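Local coordinates for protein UTR4 (Saccharomyces cerevisiae, PDB 2G80) that probably enolises and then dephosphorylates 2,3-diketo-5-methylthiopentyl 1-phosphate in the methionine salvage pathway, with one magnesium ion per subunit, at residues A[36-41]-A[152-157]; A[40-45]-A[248-253]; A[49-54]-A[120-125]; A[129-134]-A[167-172]. All coordinates share one frame; numbering follows the deposited sequence. Where two conformers were deposited one is given.

Contact 1: residues A[36-41]-A[152-157]. With MG (magnesium ion), chain E.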
loop_
_atom_site.group_PDB
_atom_site.type_symbol
_atom_site.label_atom_id
_atom_site.label_comp_id
_atom_site.label_asym_id
_atom_site.label_seq_id
_atom_site.Cartn_x
_atom_site.Cartn_y
_atom_site.Cartn_z
ATOM N N LEU A 36 5.382 -2.246 9.008
ATOM C CA LEU A 36 4.789 -3.237 8.101
ATOM C C LEU A 36 4.769 -2.791 6.668
ATOM O O LEU A 36 4.353 -1.679 6.366
ATOM C CB LEU A 36 3.351 -3.538 8.516
ATOM C CG LEU A 36 3.090 -3.997 9.954
ATOM C CD1 LEU A 36 1.568 -4.178 10.147
ATOM C CD2 LEU A 36 3.797 -5.268 10.256
ATOM N N ASP A 37 5.247 -3.671 5.796
ATOM C CA ASP A 37 5.033 -3.564 4.365
ATOM C C ASP A 37 3.528 -3.894 4.132
ATOM O O ASP A 37 2.901 -4.544 5.001
ATOM C CB ASP A 37 5.901 -4.585 3.642
ATOM C CG ASP A 37 5.637 -4.628 2.145
ATOM O OD1 ASP A 37 5.489 -3.538 1.527
ATOM O OD2 ASP A 37 5.560 -5.751 1.616
ATOM N N ILE A 38 2.957 -3.442 3.001
ATOM C CA ILE A 38 1.555 -3.755 2.654
ATOM C C ILE A 38 1.414 -5.010 1.794
ATOM O O ILE A 38 0.931 -6.038 2.270
ATOM C CB ILE A 38 0.792 -2.565 1.969
ATOM C CG1 ILE A 38 0.700 -1.394 2.959
ATOM C CG2 ILE A 38 -0.671 -3.009 1.551
ATOM C CD1 ILE A 38 0.108 -0.123 2.436
ATOM N N GLU A 39 1.863 -4.903 0.542
ATOM C CA GLU A 39 1.586 -5.900 -0.506
ATOM C C GLU A 39 2.379 -7.162 -0.299
ATOM O O GLU A 39 3.576 -7.101 -0.209
ATOM C CB GLU A 39 1.825 -5.304 -1.911
ATOM C CG GLU A 39 1.077 -3.949 -2.192
ATOM C CD GLU A 39 1.859 -2.627 -1.835
ATOM O OE1 GLU A 39 2.747 -2.595 -0.923
ATOM O OE2 GLU A 39 1.554 -1.600 -2.496
ATOM N N GLY A 40 1.717 -8.311 -0.212
ATOM C CA GLY A 40 2.399 -9.593 0.095
ATOM C C GLY A 40 2.726 -9.778 1.578
ATOM O O GLY A 40 3.281 -10.807 1.981
ATOM N N THR A 41 2.358 -8.794 2.413
ATOM C CA THR A 41 2.636 -8.818 3.847
ATOM C C THR A 41 1.323 -8.772 4.657
ATOM O O THR A 41 1.066 -9.677 5.408
ATOM C CB THR A 41 3.605 -7.676 4.188
ATOM O OG1 THR A 41 4.795 -7.861 3.419
ATOM C CG2 THR A 41 3.968 -7.684 5.663
ATOM N N LYS A 152 -3.844 5.341 3.681
ATOM C CA LYS A 152 -4.932 5.728 4.579
ATOM C C LYS A 152 -6.324 5.344 4.046
ATOM O O LYS A 152 -7.190 4.892 4.801
ATOM C CB LYS A 152 -4.904 7.231 4.855
ATOM C CG LYS A 152 -3.814 7.695 5.762
ATOM C CD LYS A 152 -3.891 9.221 5.931
ATOM C CE LYS A 152 -2.722 9.780 6.786
ATOM N NZ LYS A 152 -2.796 11.259 6.991
ATOM N N LEU A 153 -6.505 5.551 2.746
ATOM C CA LEU A 153 -7.701 5.168 2.023
ATOM C C LEU A 153 -7.882 3.648 2.053
ATOM O O LEU A 153 -8.968 3.147 2.384
ATOM C CB LEU A 153 -7.598 5.711 0.587
ATOM C CG LEU A 153 -8.842 5.671 -0.277
ATOM C CD1 LEU A 153 -9.928 6.595 0.322
ATOM C CD2 LEU A 153 -8.432 6.034 -1.710
ATOM N N LEU A 154 -6.815 2.892 1.769
ATOM C CA LEU A 154 -6.856 1.390 1.862
ATOM C C LEU A 154 -7.258 0.879 3.246
ATOM O O LEU A 154 -8.126 0.004 3.366
ATOM C CB LEU A 154 -5.490 0.789 1.486
ATOM C CG LEU A 154 -5.362 -0.739 1.342
ATOM C CD1 LEU A 154 -4.291 -1.132 0.293
ATOM C CD2 LEU A 154 -5.136 -1.514 2.660
ATOM N N PHE A 155 -6.603 1.398 4.292
ATOM C CA PHE A 155 -6.918 1.016 5.673
ATOM C C PHE A 155 -8.215 1.568 6.228
ATOM O O PHE A 155 -8.654 1.112 7.284
ATOM C CB PHE A 155 -5.721 1.274 6.614
ATOM C CG PHE A 155 -4.556 0.375 6.325
ATOM C CD1 PHE A 155 -4.636 -0.976 6.623
ATOM C CD2 PHE A 155 -3.417 0.850 5.717
ATOM C CE1 PHE A 155 -3.575 -1.847 6.351
ATOM C CE2 PHE A 155 -2.362 -0.011 5.425
ATOM C CZ PHE A 155 -2.449 -1.372 5.762
ATOM N N GLY A 156 -8.832 2.539 5.541
ATOM C CA GLY A 156 -10.151 3.014 5.936
ATOM C C GLY A 156 -11.317 2.138 5.493
ATOM O O GLY A 156 -12.437 2.315 6.003
ATOM N N TYR A 157 -11.075 1.219 4.540
ATOM C CA TYR A 157 -12.134 0.400 3.876
ATOM C C TYR A 157 -11.698 -1.050 3.662
ATOM O O TYR A 157 -11.643 -1.576 2.536
ATOM C CB TYR A 157 -12.503 1.062 2.544
ATOM C CG TYR A 157 -13.070 2.466 2.678
ATOM C CD1 TYR A 157 -14.426 2.661 2.963
ATOM C CD2 TYR A 157 -12.256 3.598 2.524
ATOM C CE1 TYR A 157 -14.967 3.934 3.092
ATOM C CE2 TYR A 157 -12.782 4.880 2.629
ATOM C CZ TYR A 157 -14.146 5.037 2.913
ATOM O OH TYR A 157 -14.714 6.258 3.060
HETATM MG MG MG E . 5.588 -6.389 -0.449
HETATM O O HOH W 1 5.065 -4.555 -1.015
HETATM O O HOH W 2 7.518 -5.629 -0.395
HETATM O O HOH W 3 5.678 -7.131 -2.267
#
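In the magnesium-binding DIEGT loop of this HAD-like hydrolase, I38 turns its side chain toward helix 148-156 and meets L154 and F155. I38 CD1 lies 3.9 Å from F155 CE2, approaching the ring obliquely, while I38 CG2 touches L154 CD1 at 4.3 Å. The two branches divide the work because CG1 stands opposite the carbonyl carbon (chi1 -63°) and carries CD1 to the phenyl group. L154 also serves its neighbour: its CD2 sits 3.9 Å above the plane of the F155 ring, over the centre.

The residues before and after I38 in sequence bind the metal, D37 by its carboxylate and E39 by its main chain. Magnesium is held by D37 OD2 at 2.2 Å and by E39 O at 2.1 Å, with three waters and D212 OD1 completing six ligands. T41 OG1 donates to D37 OD2 over 2.9 Å on the anti side, 24° out of the carboxylate plane, which helps fix the rotation of the carboxylate; K187 forms a salt bridge to its other oxygen. Alternation of metal ligands with an inward apolar residue, directly after the central strand 33-36, is typical of the first conserved motif of the HAD fold.

Contact 2: residues A[40-45]-A[248-253]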
loop_
_atom_site.group_PDB
_atom_site.type_symbol
_atom_site.label_atom_id
_atom_site.label_comp_id
_atom_site.label_asym_id
_atom_site.label_seq_id
_atom_site.Cartn_x
_atom_site.Cartn_y
_atom_site.Cartn_z
ATOM N N GLY A 40 1.717 -8.311 -0.212
ATOM C CA GLY A 40 2.399 -9.593 0.095
ATOM C C GLY A 40 2.726 -9.778 1.578
ATOM O O GLY A 40 3.281 -10.807 1.981
ATOM N N THR A 41 2.358 -8.794 2.413
ATOM C CA THR A 41 2.636 -8.818 3.847
ATOM C C THR A 41 1.323 -8.772 4.657
ATOM O O THR A 41 1.066 -9.677 5.408
ATOM C CB THR A 41 3.605 -7.676 4.188
ATOM O OG1 THR A 41 4.795 -7.861 3.419
ATOM C CG2 THR A 41 3.968 -7.684 5.663
ATOM N N VAL A 42 0.544 -7.705 4.538
ATOM C CA VAL A 42 -0.775 -7.599 5.195
ATOM C C VAL A 42 -1.957 -7.761 4.197
ATOM O O VAL A 42 -3.077 -8.058 4.628
ATOM C CB VAL A 42 -0.924 -6.289 6.090
ATOM C CG1 VAL A 42 0.248 -6.150 7.069
ATOM C CG2 VAL A 42 -1.086 -5.062 5.298
ATOM N N CYS A 43 -1.683 -7.577 2.894
ATOM C CA CYS A 43 -2.693 -7.678 1.827
ATOM C C CYS A 43 -2.172 -8.627 0.726
ATOM O O CYS A 43 -0.948 -8.633 0.449
ATOM C CB CYS A 43 -2.950 -6.276 1.248
ATOM S SG CYS A 43 -4.311 -6.107 0.049
ATOM N N PRO A 44 -3.078 -9.448 0.123
ATOM C CA PRO A 44 -2.670 -10.272 -1.007
ATOM C C PRO A 44 -2.079 -9.426 -2.125
ATOM O O PRO A 44 -2.607 -8.370 -2.478
ATOM C CB PRO A 44 -3.984 -10.874 -1.514
ATOM C CG PRO A 44 -4.867 -10.857 -0.371
ATOM C CD PRO A 44 -4.457 -9.766 0.512
ATOM N N ILE A 45 -0.999 -9.927 -2.672
ATOM C CA ILE A 45 -0.293 -9.283 -3.760
ATOM C C ILE A 45 -1.214 -9.198 -5.011
ATOM O O ILE A 45 -1.094 -8.287 -5.802
ATOM C CB ILE A 45 1.082 -10.035 -3.948
ATOM C CG1 ILE A 45 2.165 -9.146 -4.525
ATOM C CG2 ILE A 45 0.901 -11.335 -4.705
ATOM C CD1 ILE A 45 3.554 -9.735 -4.248
ATOM N N LYS A 248 4.448 -17.036 8.300
ATOM C CA LYS A 248 3.310 -17.368 7.439
ATOM C C LYS A 248 2.076 -16.571 7.872
ATOM O O LYS A 248 1.134 -16.396 7.100
ATOM C CB LYS A 248 2.990 -18.856 7.489
ATOM C CG LYS A 248 4.131 -19.792 7.063
ATOM C CD LYS A 248 4.443 -19.755 5.574
ATOM N N ASN A 249 2.070 -16.132 9.124
ATOM C CA ASN A 249 1.016 -15.294 9.689
ATOM C C ASN A 249 1.552 -14.585 10.927
ATOM O O ASN A 249 2.641 -14.935 11.406
ATOM C CB ASN A 249 -0.194 -16.125 10.034
ATOM C CG ASN A 249 0.135 -17.263 10.959
ATOM O OD1 ASN A 249 0.495 -17.055 12.120
ATOM N ND2 ASN A 249 -0.007 -18.487 10.453
ATOM N N PHE A 250 0.784 -13.629 11.457
ATOM C CA PHE A 250 1.231 -12.848 12.617
ATOM C C PHE A 250 0.665 -13.244 13.988
ATOM O O PHE A 250 0.910 -12.531 14.957
ATOM C CB PHE A 250 1.068 -11.333 12.348
ATOM C CG PHE A 250 1.635 -10.857 11.012
ATOM C CD1 PHE A 250 2.707 -11.527 10.347
ATOM C CD2 PHE A 250 1.165 -9.679 10.469
ATOM C CE1 PHE A 250 3.215 -11.053 9.133
ATOM C CE2 PHE A 250 1.685 -9.174 9.295
ATOM C CZ PHE A 250 2.707 -9.859 8.610
ATOM N N GLU A 251 -0.009 -14.387 14.081
ATOM C CA GLU A 251 -0.572 -14.892 15.353
ATOM C C GLU A 251 0.429 -15.007 16.494
ATOM O O GLU A 251 0.103 -14.640 17.609
ATOM C CB GLU A 251 -1.261 -16.254 15.177
ATOM C CG GLU A 251 -2.572 -16.170 14.435
ATOM C CD GLU A 251 -3.195 -17.550 14.122
ATOM O OE1 GLU A 251 -2.962 -18.535 14.876
ATOM O OE2 GLU A 251 -3.928 -17.629 13.103
ATOM N N THR A 252 1.647 -15.457 16.200
ATOM C CA THR A 252 2.677 -15.666 17.247
ATOM C C THR A 252 3.441 -14.406 17.672
ATOM O O THR A 252 4.136 -14.457 18.678
ATOM C CB THR A 252 3.739 -16.753 16.847
ATOM O OG1 THR A 252 4.656 -16.237 15.863
ATOM C CG2 THR A 252 3.071 -18.012 16.324
ATOM N N LEU A 253 3.310 -13.299 16.930
ATOM C CA LEU A 253 4.053 -12.058 17.228
ATOM C C LEU A 253 3.461 -11.187 18.340
ATOM O O LEU A 253 2.261 -11.149 18.579
ATOM C CB LEU A 253 4.248 -11.220 15.951
ATOM C CG LEU A 253 5.227 -11.832 14.951
ATOM C CD1 LEU A 253 5.162 -11.100 13.626
ATOM C CD2 LEU A 253 6.660 -11.862 15.509
ATOM O OXT LEU A 253 4.216 -10.485 19.035
#
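F250, in the tail that follows the edge strand 246-247 of the HAD-type parallel sheet, reaches across to T41 and V42 in the loop beyond strand 33-36. The ring meets both residues with its far end. T41 CG2 lies in the ring plane at the edge, 3.9 Å from F250 CZ, and V42 CG1 sits near that plane, 4.0 Å from F250 CE2.

The first torsions help bring these groups together. T41 keeps its hydroxyl beside the backbone N (chi1 -59°), where it is engaged with D37, and this sends the methyl CG2 toward the aromatic edge. In F250 the ring leaves the backbone on the side of its N (chi1 -49°), and the side chain runs at about a right angle to both partners. Of the two methyls of V42, it is CG1 that addresses the ring.

The aromatic group has two further partners: R232 makes a cation-pi interaction with it, and F133 of helix 128-136 meets it with planes at about 60°. On the main chain, D129 accepts from F250 N, and a type I turn closes from F250 to the C-terminal L253. R232 ties the two segments together, since its NE also bonds to T41 O, an atom that approaches the ring obliquely, 3.6 Å from F250 CZ.

Contact 3: residues A[49-54]-A[120-125]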
loop_
_atom_site.group_PDB
_atom_site.type_symbol
_atom_site.label_atom_id
_atom_site.label_comp_id
_atom_site.label_asym_id
_atom_site.label_seq_id
_atom_site.Cartn_x
_atom_site.Cartn_y
_atom_site.Cartn_z
ATOM N N LYS A 49 -3.541 -5.874 -9.085
ATOM C CA LYS A 49 -3.730 -6.299 -10.488
ATOM C C LYS A 49 -5.068 -6.943 -10.773
ATOM O O LYS A 49 -5.586 -6.747 -11.859
ATOM C CB LYS A 49 -2.598 -7.244 -10.958
ATOM N N GLU A 50 -5.612 -7.749 -9.858
ATOM C CA GLU A 50 -6.925 -8.367 -10.096
ATOM C C GLU A 50 -8.093 -7.443 -9.891
ATOM O O GLU A 50 -9.102 -7.632 -10.571
ATOM C CB GLU A 50 -7.186 -9.612 -9.242
ATOM C CG GLU A 50 -6.338 -10.765 -9.629
ATOM C CD GLU A 50 -6.628 -12.042 -8.865
ATOM O OE1 GLU A 50 -7.811 -12.348 -8.582
ATOM O OE2 GLU A 50 -5.648 -12.777 -8.619
ATOM N N THR A 51 -7.951 -6.484 -8.968
ATOM C CA THR A 51 -9.006 -5.581 -8.548
ATOM C C THR A 51 -8.771 -4.055 -8.774
ATOM O O THR A 51 -9.550 -3.435 -9.491
ATOM C CB THR A 51 -9.350 -5.873 -7.042
ATOM O OG1 THR A 51 -9.681 -7.265 -6.902
ATOM C CG2 THR A 51 -10.543 -5.046 -6.553
ATOM N N LEU A 52 -7.723 -3.461 -8.210
ATOM C CA LEU A 52 -7.553 -1.979 -8.291
ATOM C C LEU A 52 -7.322 -1.418 -9.688
ATOM O O LEU A 52 -8.034 -0.523 -10.127
ATOM C CB LEU A 52 -6.448 -1.472 -7.365
ATOM C CG LEU A 52 -6.693 -1.477 -5.863
ATOM C CD1 LEU A 52 -5.474 -0.933 -5.157
ATOM C CD2 LEU A 52 -7.912 -0.681 -5.497
ATOM N N PHE A 53 -6.346 -1.964 -10.386
ATOM C CA PHE A 53 -6.026 -1.511 -11.748
ATOM C C PHE A 53 -7.204 -1.670 -12.718
ATOM O O PHE A 53 -7.570 -0.664 -13.379
ATOM C CB PHE A 53 -4.696 -2.137 -12.222
ATOM C CG PHE A 53 -3.440 -1.475 -11.673
ATOM C CD1 PHE A 53 -3.450 -0.552 -10.604
ATOM C CD2 PHE A 53 -2.205 -1.842 -12.210
ATOM C CE1 PHE A 53 -2.252 0.037 -10.136
ATOM C CE2 PHE A 53 -1.009 -1.277 -11.741
ATOM C CZ PHE A 53 -1.040 -0.332 -10.687
ATOM N N PRO A 54 -7.823 -2.883 -12.799
ATOM C CA PRO A 54 -9.039 -3.081 -13.640
ATOM C C PRO A 54 -10.214 -2.192 -13.269
ATOM O O PRO A 54 -10.897 -1.689 -14.146
ATOM C CB PRO A 54 -9.385 -4.559 -13.419
ATOM C CG PRO A 54 -8.100 -5.166 -13.063
ATOM C CD PRO A 54 -7.394 -4.172 -12.218
ATOM N N GLY A 120 -18.687 1.341 -1.786
ATOM C CA GLY A 120 -18.728 -0.084 -1.483
ATOM C C GLY A 120 -18.386 -0.969 -2.651
ATOM O O GLY A 120 -18.553 -2.195 -2.560
ATOM N N GLN A 121 -17.882 -0.386 -3.741
ATOM C CA GLN A 121 -17.518 -1.169 -4.930
ATOM C C GLN A 121 -16.201 -1.928 -4.782
ATOM O O GLN A 121 -15.963 -2.871 -5.518
ATOM C CB GLN A 121 -17.481 -0.291 -6.171
ATOM C CG GLN A 121 -18.810 0.405 -6.476
ATOM C CD GLN A 121 -18.711 1.327 -7.694
ATOM O OE1 GLN A 121 -18.476 0.863 -8.814
ATOM N NE2 GLN A 121 -18.897 2.635 -7.476
ATOM N N ILE A 122 -15.352 -1.505 -3.844
ATOM C CA ILE A 122 -14.071 -2.148 -3.574
ATOM C C ILE A 122 -13.769 -2.093 -2.075
ATOM O O ILE A 122 -14.127 -1.128 -1.377
ATOM C CB ILE A 122 -12.878 -1.554 -4.431
ATOM C CG1 ILE A 122 -12.860 -0.029 -4.420
ATOM C CG2 ILE A 122 -12.997 -2.013 -5.909
ATOM C CD1 ILE A 122 -11.702 0.675 -5.167
ATOM N N LYS A 123 -13.130 -3.161 -1.590
ATOM C CA LYS A 123 -12.760 -3.326 -0.190
ATOM C C LYS A 123 -11.389 -3.941 -0.158
ATOM O O LYS A 123 -11.121 -4.833 -0.952
ATOM C CB LYS A 123 -13.799 -4.223 0.495
ATOM C CG LYS A 123 -15.179 -3.535 0.618
ATOM C CD LYS A 123 -16.268 -4.456 0.998
ATOM C CE LYS A 123 -17.622 -3.797 0.771
ATOM N NZ LYS A 123 -18.712 -4.746 1.090
ATOM N N ALA A 124 -10.526 -3.485 0.741
ATOM C CA ALA A 124 -9.130 -3.987 0.824
ATOM C C ALA A 124 -9.079 -5.326 1.593
ATOM O O ALA A 124 -9.414 -5.371 2.789
ATOM C CB ALA A 124 -8.220 -2.953 1.455
ATOM N N PRO A 125 -8.647 -6.416 0.924
ATOM C CA PRO A 125 -8.606 -7.743 1.540
ATOM C C PRO A 125 -7.439 -7.980 2.528
ATOM O O PRO A 125 -6.565 -8.813 2.282
ATOM C CB PRO A 125 -8.508 -8.676 0.314
ATOM C CG PRO A 125 -7.777 -7.913 -0.683
ATOM C CD PRO A 125 -8.106 -6.461 -0.453
#
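Helix 46-65 widens to a pi-type turn at 49-52 and kinks at P54, and beside it the irregular chain 120-125, entered through a Schellman motif at G120, comes closest where the CA atoms of T51 and I122 are 7.9 Å apart. Each branch of I122 has a partner on the helix. Its CG2 meets T51 CG2 at 4.0 Å, the two side chains sliding past each other in opposite directions. Its CD1 lies 4.0 Å from L52 CD2, and here the side chains cross at about a right angle.

The fork is set by chi1 of I122 (47°), which wedges CG1 between the backbone N and the carbonyl carbon and runs it out to CD1. L52 sets off at an angle from the facing chain, and its CD2 branch comes nearer at the end. T51 contributes its methyl, because its hydroxyl lies on the side of its own backbone N.

Y117 of helix 103-118 packs against both L52 and I122, while W113 of the same helix donates to L52 O. Helices 46-65 and 103-118 belong to the all-helical insertion between strands 33-36 and 140-143, the place of a C1-type cap in HAD enzymes. Between the two segments no hydrogen bond sets the geometry, so the contact probably rests on the fit of methyl groups, with T51 at its more exposed side.

Contact 4: residues A[129-134]-A[167-172]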
loop_
_atom_site.group_PDB
_atom_site.type_symbol
_atom_site.label_atom_id
_atom_site.label_comp_id
_atom_site.label_asym_id
_atom_site.label_seq_id
_atom_site.Cartn_x
_atom_site.Cartn_y
_atom_site.Cartn_z
ATOM N N ASP A 129 -5.483 -12.317 10.398
ATOM C CA ASP A 129 -4.432 -12.244 11.405
ATOM C C ASP A 129 -3.653 -10.895 11.391
ATOM O O ASP A 129 -3.095 -10.492 12.406
ATOM C CB ASP A 129 -3.453 -13.413 11.242
ATOM C CG ASP A 129 -2.651 -13.323 9.957
ATOM O OD1 ASP A 129 -3.267 -13.518 8.893
ATOM O OD2 ASP A 129 -1.422 -13.044 10.019
ATOM N N ALA A 130 -3.587 -10.231 10.241
ATOM C CA ALA A 130 -2.922 -8.907 10.148
ATOM C C ALA A 130 -3.825 -7.841 10.768
ATOM O O ALA A 130 -3.325 -6.884 11.342
ATOM C CB ALA A 130 -2.558 -8.559 8.698
ATOM N N ILE A 131 -5.149 -8.000 10.616
ATOM C CA ILE A 131 -6.144 -7.124 11.251
ATOM C C ILE A 131 -6.007 -7.197 12.775
ATOM O O ILE A 131 -5.983 -6.168 13.432
ATOM C CB ILE A 131 -7.644 -7.464 10.822
ATOM C CG1 ILE A 131 -7.880 -7.093 9.354
ATOM C CG2 ILE A 131 -8.653 -6.704 11.664
ATOM C CD1 ILE A 131 -9.208 -7.632 8.786
ATOM N N ASP A 132 -5.966 -8.410 13.309
ATOM C CA ASP A 132 -5.839 -8.656 14.756
ATOM C C ASP A 132 -4.526 -8.110 15.317
ATOM O O ASP A 132 -4.511 -7.568 16.414
ATOM C CB ASP A 132 -5.893 -10.157 15.072
ATOM C CG ASP A 132 -7.239 -10.798 14.779
ATOM O OD1 ASP A 132 -8.279 -10.105 14.593
ATOM O OD2 ASP A 132 -7.241 -12.049 14.747
ATOM N N PHE A 133 -3.440 -8.309 14.561
ATOM C CA PHE A 133 -2.099 -7.824 14.892
ATOM C C PHE A 133 -2.081 -6.297 15.037
ATOM O O PHE A 133 -1.603 -5.781 16.032
ATOM C CB PHE A 133 -1.128 -8.282 13.804
ATOM C CG PHE A 133 0.287 -7.813 13.990
ATOM C CD1 PHE A 133 0.708 -6.595 13.434
ATOM C CD2 PHE A 133 1.213 -8.598 14.692
ATOM C CE1 PHE A 133 2.024 -6.169 13.572
ATOM C CE2 PHE A 133 2.527 -8.172 14.846
ATOM C CZ PHE A 133 2.941 -6.972 14.273
ATOM N N ILE A 134 -2.593 -5.609 14.021
ATOM C CA ILE A 134 -2.702 -4.139 13.984
ATOM C C ILE A 134 -3.564 -3.605 15.134
ATOM O O ILE A 134 -3.233 -2.586 15.706
ATOM C CB ILE A 134 -3.241 -3.663 12.598
ATOM C CG1 ILE A 134 -2.153 -3.868 11.520
ATOM C CG2 ILE A 134 -3.641 -2.178 12.590
ATOM C CD1 ILE A 134 -2.672 -3.727 10.065
ATOM N N ASP A 167 -20.495 -4.313 5.369
ATOM C CA ASP A 167 -19.705 -3.060 5.516
ATOM C C ASP A 167 -18.216 -3.348 5.740
ATOM O O ASP A 167 -17.859 -4.336 6.373
ATOM C CB ASP A 167 -20.161 -2.204 6.728
ATOM C CG ASP A 167 -21.566 -1.567 6.578
ATOM O OD1 ASP A 167 -22.015 -1.227 5.457
ATOM O OD2 ASP A 167 -22.213 -1.378 7.642
ATOM N N SER A 168 -17.372 -2.479 5.203
ATOM C CA SER A 168 -15.941 -2.531 5.395
ATOM C C SER A 168 -15.580 -2.065 6.830
ATOM O O SER A 168 -16.421 -1.526 7.539
ATOM C CB SER A 168 -15.256 -1.640 4.379
ATOM O OG SER A 168 -15.713 -0.292 4.504
ATOM N N LEU A 169 -14.338 -2.314 7.246
ATOM C CA LEU A 169 -13.809 -1.945 8.563
ATOM C C LEU A 169 -12.792 -0.813 8.391
ATOM O O LEU A 169 -12.080 -0.756 7.393
ATOM C CB LEU A 169 -13.082 -3.136 9.211
ATOM C CG LEU A 169 -13.837 -4.454 9.295
ATOM C CD1 LEU A 169 -12.937 -5.513 9.852
ATOM C CD2 LEU A 169 -15.113 -4.293 10.133
ATOM N N ASP A 170 -12.703 0.052 9.396
ATOM C CA ASP A 170 -11.752 1.155 9.404
ATOM C C ASP A 170 -10.650 0.789 10.406
ATOM O O ASP A 170 -10.916 0.610 11.601
ATOM C CB ASP A 170 -12.457 2.455 9.794
ATOM C CG ASP A 170 -11.545 3.698 9.703
ATOM O OD1 ASP A 170 -10.356 3.628 9.311
ATOM O OD2 ASP A 170 -12.042 4.789 10.027
ATOM N N LEU A 171 -9.431 0.641 9.901
ATOM C CA LEU A 171 -8.263 0.391 10.735
ATOM C C LEU A 171 -7.404 1.632 10.991
ATOM O O LEU A 171 -6.416 1.520 11.704
ATOM C CB LEU A 171 -7.386 -0.688 10.109
ATOM C CG LEU A 171 -8.021 -2.060 9.811
ATOM C CD1 LEU A 171 -6.868 -3.026 9.477
ATOM C CD2 LEU A 171 -8.857 -2.591 10.962
ATOM N N ASN A 172 -7.767 2.795 10.436
ATOM C CA ASN A 172 -6.954 4.018 10.621
ATOM C C ASN A 172 -6.766 4.453 12.075
ATOM O O ASN A 172 -5.709 4.970 12.414
ATOM C CB ASN A 172 -7.424 5.181 9.722
ATOM C CG ASN A 172 -7.170 4.904 8.221
ATOM O OD1 ASN A 172 -6.075 4.524 7.804
ATOM N ND2 ASN A 172 -8.191 5.084 7.430
#
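A first torsion of -69° in I131 sets its two branches on different bearings, CG2 opposite the backbone N and CG1 opposite the carbonyl carbon, and L171 meets both of them. In L171 a chi1 of -57° places CG opposite its own carbonyl carbon, from where both methyls meet the isoleucine: CD2 lies 4.2 Å from I131 CG2, while CD1 is 4.2 Å from I131 CG1. The two side chains cross at about a right angle. One helical turn on, I134 CD1 reaches the same leucine at CD1, 4.3 Å away. L169, nearer the margin, touches I131 CD1 with its own CD1 at 4.4 Å.

Polar groups in 167-172 serve the shape of the loop. D170 OD1 accepts from N172 N over 2.9 Å, from above the carboxylate plane, and closes an Asx turn around L171. The turn is tied to helix 148-156 at its middle, where L171 N bonds to F155 O, and at its end, where N172 ND2 donates to K152 O. The loop before strand 177-179 thus lies against helix 128-136, which itself packs on the parallel sheet through F133 and I134 at L36, as in the Rossmann-like alpha/beta core of the HAD fold.

All four contacts are largely buried, but they occupy different layers. The centre of contact 1 lies about 5 Å from that of the chain, against about 12 to 14 Å for the others, and this contact sets apolar packing back to back with the metal site. Contact 2 starts from the same loop, sharing G40 and T41, and is the one in which an aromatic edge and an arginine take part. Contact 4 has aliphatic groups alone at its interface; it joins contact 1 through bonds from helix 148-156 and contact 2 through D129 and F133. Contact 3, equally apolar, joins the helical insertion to the connection back into the core, where A124 N hydrogen-bonds to Y157 O.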